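Azurocidin (Homo sapiens, PDB 1FY1) acts as an antibacterial, heparin-binding chemotactic glycoprotein of neutrophil granules, a serine protease homologue that kills many Gram-negative bacteria. Local coordinates at residues Gln69-Ser74 against Leu93-Glu98. The protein carries 2 engineered substitutions. Residues are numbered along the deposited sequence; the frame is centred on the assembly and turned at random.
Sequences QTFSIS and LQLDRE. With NAG (2-acetamido-2-deoxy-beta-D-glucopyranose), chain C.
The carbonyl oxygen of Thr70 is gripped by both terminal nitrogens of Arg97: NH1 is the main donor, with Arg97 NH1 to Thr70 O at 2.8 Å and in the carbonyl plane, and NH2 adds a weak second bond. The site lies on the six-stranded antiparallel N-terminal barrel of the chymotrypsin fold, and it illustrates how side chains can continue a strand pairing after one partner has left the sheet. Residues 69-73 pair along their other edge with strand 52-55, whereas 93-98 stays a strand only to Leu95. The short strands run antiparallel but obliquely, and Ile73 and Leu95 form a non-hydrogen-bonded pair. Flanking it are two backbone bonds, Ser74 N to Gln94 O at 2.7 Å and Asp96 N to Ser72 O at 3.0 Å.

After Leu95 the Asp96 carboxylate supplies the next links. Its OD1 faces the backbone N of Ser72, in a bond modelled so short that its length is doubtful, and receives a weak bond from Ser72 OG. The other oxygen, Asp96 OD2, offers its syn lone pair to Arg97 NH1 at 3.0 Å, in the guanidinium plane and almost straight (170°). This salt bridge, together with Thr70 O, would fix the rotation of the guanidinium.

The Phe71 ring is sandwiched, with Leu95 CD1 over the centre of one face, 4.3 Å above the ring plane, and Arg97 NH2 over the other; the ring and guanidinium planes are 35° apart. The Phe71 side chain also touches Leu55 and Ala99. With chi1 at 71°, the Arg97 chain starts between its own N and carbonyl carbon, then runs extended past the ring edge. Its far end reaches an N-acetylglucosamine, where Arg97 NH2 donates to the sugar's O6 at 2.6 Å and NE adds a weak bond.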
loop_
_atom_site.group_PDB
_atom_site.type_symbol
_atom_site.label_atom_id
_atom_site.label_comp_id
_atom_site.label_asym_id
_atom_site.label_seq_id
_atom_site.Cartn_x
_atom_site.Cartn_y
_atom_site.Cartn_z
ATOM N N GLN A 69 13.768 -2.191 -10.567
ATOM C CA GLN A 69 14.270 -0.800 -10.408
ATOM C C GLN A 69 14.451 -0.560 -8.920
ATOM O O GLN A 69 13.527 -0.787 -8.137
ATOM C CB GLN A 69 13.329 0.267 -11.019
ATOM C CG GLN A 69 13.469 0.303 -12.534
ATOM C CD GLN A 69 12.436 1.114 -13.289
ATOM O OE1 GLN A 69 12.660 2.265 -13.604
ATOM N NE2 GLN A 69 11.408 0.466 -13.799
ATOM N N THR A 70 15.647 -0.163 -8.511
ATOM C CA THR A 70 15.920 0.032 -7.089
ATOM C C THR A 70 16.142 1.479 -6.697
ATOM O O THR A 70 16.817 2.248 -7.374
ATOM C CB THR A 70 16.950 -0.989 -6.579
ATOM O OG1 THR A 70 16.503 -2.259 -7.039
ATOM C CG2 THR A 70 17.000 -1.035 -5.067
ATOM N N PHE A 71 15.546 1.888 -5.586
ATOM C CA PHE A 71 15.647 3.278 -5.212
ATOM C C PHE A 71 15.742 3.470 -3.727
ATOM O O PHE A 71 15.268 2.659 -2.939
ATOM C CB PHE A 71 14.359 4.061 -5.637
ATOM C CG PHE A 71 14.005 4.082 -7.122
ATOM C CD1 PHE A 71 14.509 5.084 -7.951
ATOM C CD2 PHE A 71 13.156 3.133 -7.687
ATOM C CE1 PHE A 71 14.217 5.142 -9.313
ATOM C CE2 PHE A 71 12.838 3.175 -9.043
ATOM C CZ PHE A 71 13.380 4.173 -9.857
ATOM N N SER A 72 16.381 4.588 -3.404
ATOM C CA SER A 72 16.567 5.124 -2.077
ATOM C C SER A 72 15.558 6.279 -1.881
ATOM O O SER A 72 15.095 6.896 -2.834
ATOM C CB SER A 72 17.992 5.589 -1.834
ATOM O OG SER A 72 18.247 6.686 -2.690
ATOM N N ILE A 73 15.211 6.546 -0.645
ATOM C CA ILE A 73 14.265 7.574 -0.283
ATOM C C ILE A 73 14.905 8.915 0.074
ATOM O O ILE A 73 15.560 9.014 1.094
ATOM C CB ILE A 73 13.541 7.047 0.944
ATOM C CG1 ILE A 73 12.859 5.714 0.598
ATOM C CG2 ILE A 73 12.610 8.120 1.517
ATOM C CD1 ILE A 73 12.562 4.861 1.826
ATOM N N SER A 74 14.664 9.952 -0.735
ATOM C CA SER A 74 15.198 11.296 -0.476
ATOM C C SER A 74 14.422 12.037 0.608
ATOM O O SER A 74 14.971 12.775 1.412
ATOM C CB SER A 74 15.163 12.128 -1.726
ATOM O OG SER A 74 15.722 11.382 -2.779
ATOM N N LEU A 93 6.761 8.814 -0.284
ATOM C CA LEU A 93 8.187 8.685 -0.434
ATOM C C LEU A 93 8.640 9.229 -1.743
ATOM O O LEU A 93 8.118 8.895 -2.809
ATOM C CB LEU A 93 8.650 7.216 -0.380
ATOM C CG LEU A 93 8.022 6.419 0.757
ATOM C CD1 LEU A 93 8.485 4.968 0.672
ATOM C CD2 LEU A 93 8.407 7.026 2.104
ATOM N N GLN A 94 9.648 10.064 -1.631
ATOM C CA GLN A 94 10.248 10.649 -2.782
ATOM C C GLN A 94 11.483 9.850 -3.061
ATOM O O GLN A 94 12.345 9.701 -2.173
ATOM C CB GLN A 94 10.630 12.119 -2.559
ATOM C CG GLN A 94 11.052 12.774 -3.876
ATOM C CD GLN A 94 11.687 14.129 -3.671
ATOM O OE1 GLN A 94 11.811 14.620 -2.536
ATOM N NE2 GLN A 94 12.115 14.729 -4.779
ATOM N N LEU A 95 11.531 9.354 -4.287
ATOM C CA LEU A 95 12.611 8.552 -4.845
ATOM C C LEU A 95 13.819 9.406 -5.252
ATOM O O LEU A 95 13.698 10.542 -5.727
ATOM C CB LEU A 95 12.070 7.741 -6.072
ATOM C CG LEU A 95 10.735 7.023 -5.809
ATOM C CD1 LEU A 95 10.277 6.349 -7.092
ATOM C CD2 LEU A 95 10.865 6.007 -4.668
ATOM N N ASP A 96 14.995 8.837 -5.114
ATOM C CA ASP A 96 16.232 9.511 -5.478
ATOM C C ASP A 96 16.283 9.932 -6.951
ATOM O O ASP A 96 17.058 10.804 -7.343
ATOM C CB ASP A 96 17.436 8.598 -5.139
ATOM C CG ASP A 96 17.357 7.201 -5.738
ATOM O OD1 ASP A 96 16.774 6.262 -5.213
ATOM O OD2 ASP A 96 17.931 7.126 -6.919
ATOM N N ARG A 97 15.444 9.315 -7.781
ATOM C CA ARG A 97 15.417 9.627 -9.203
ATOM C C ARG A 97 14.156 9.090 -9.886
ATOM O O ARG A 97 13.446 8.268 -9.326
ATOM C CB ARG A 97 16.644 9.027 -9.845
ATOM C CG ARG A 97 16.579 7.507 -9.912
ATOM C CD ARG A 97 17.955 6.903 -10.139
ATOM N NE ARG A 97 17.893 5.525 -10.585
ATOM C CZ ARG A 97 17.796 4.479 -9.778
ATOM N NH1 ARG A 97 17.747 4.601 -8.453
ATOM N NH2 ARG A 97 17.738 3.269 -10.317
ATOM N N GLU A 98 13.882 9.567 -11.104
ATOM C CA GLU A 98 12.703 9.149 -11.859
ATOM C C GLU A 98 12.641 7.699 -12.223
ATOM O O GLU A 98 13.536 7.163 -12.856
ATOM C CB GLU A 98 12.456 9.928 -13.170
ATOM C CG GLU A 98 11.847 11.322 -12.950
ATOM C CD GLU A 98 10.977 11.760 -14.091
ATOM O OE1 GLU A 98 10.886 11.141 -15.148
ATOM O OE2 GLU A 98 10.302 12.850 -13.796
HETATM C C1 NAG C . 16.034 3.513 -16.920
HETATM C C2 NAG C . 17.356 3.914 -17.612
HETATM C C3 NAG C . 18.596 3.398 -16.806
HETATM C C4 NAG C . 18.529 3.416 -15.251
HETATM C C5 NAG C . 17.199 2.720 -14.906
HETATM C C6 NAG C . 16.942 2.454 -13.410
HETATM C C7 NAG C . 17.767 3.815 -20.088
HETATM C C8 NAG C . 18.028 2.751 -21.184
HETATM N N2 NAG C . 17.425 3.236 -18.929
HETATM O O3 NAG C . 19.722 4.118 -17.246
HETATM O O4 NAG C . 19.695 2.745 -14.627
HETATM O O5 NAG C . 16.196 3.562 -15.512
HETATM O O6 NAG C . 16.658 3.677 -12.686
HETATM O O7 NAG C . 18.386 4.880 -20.039
#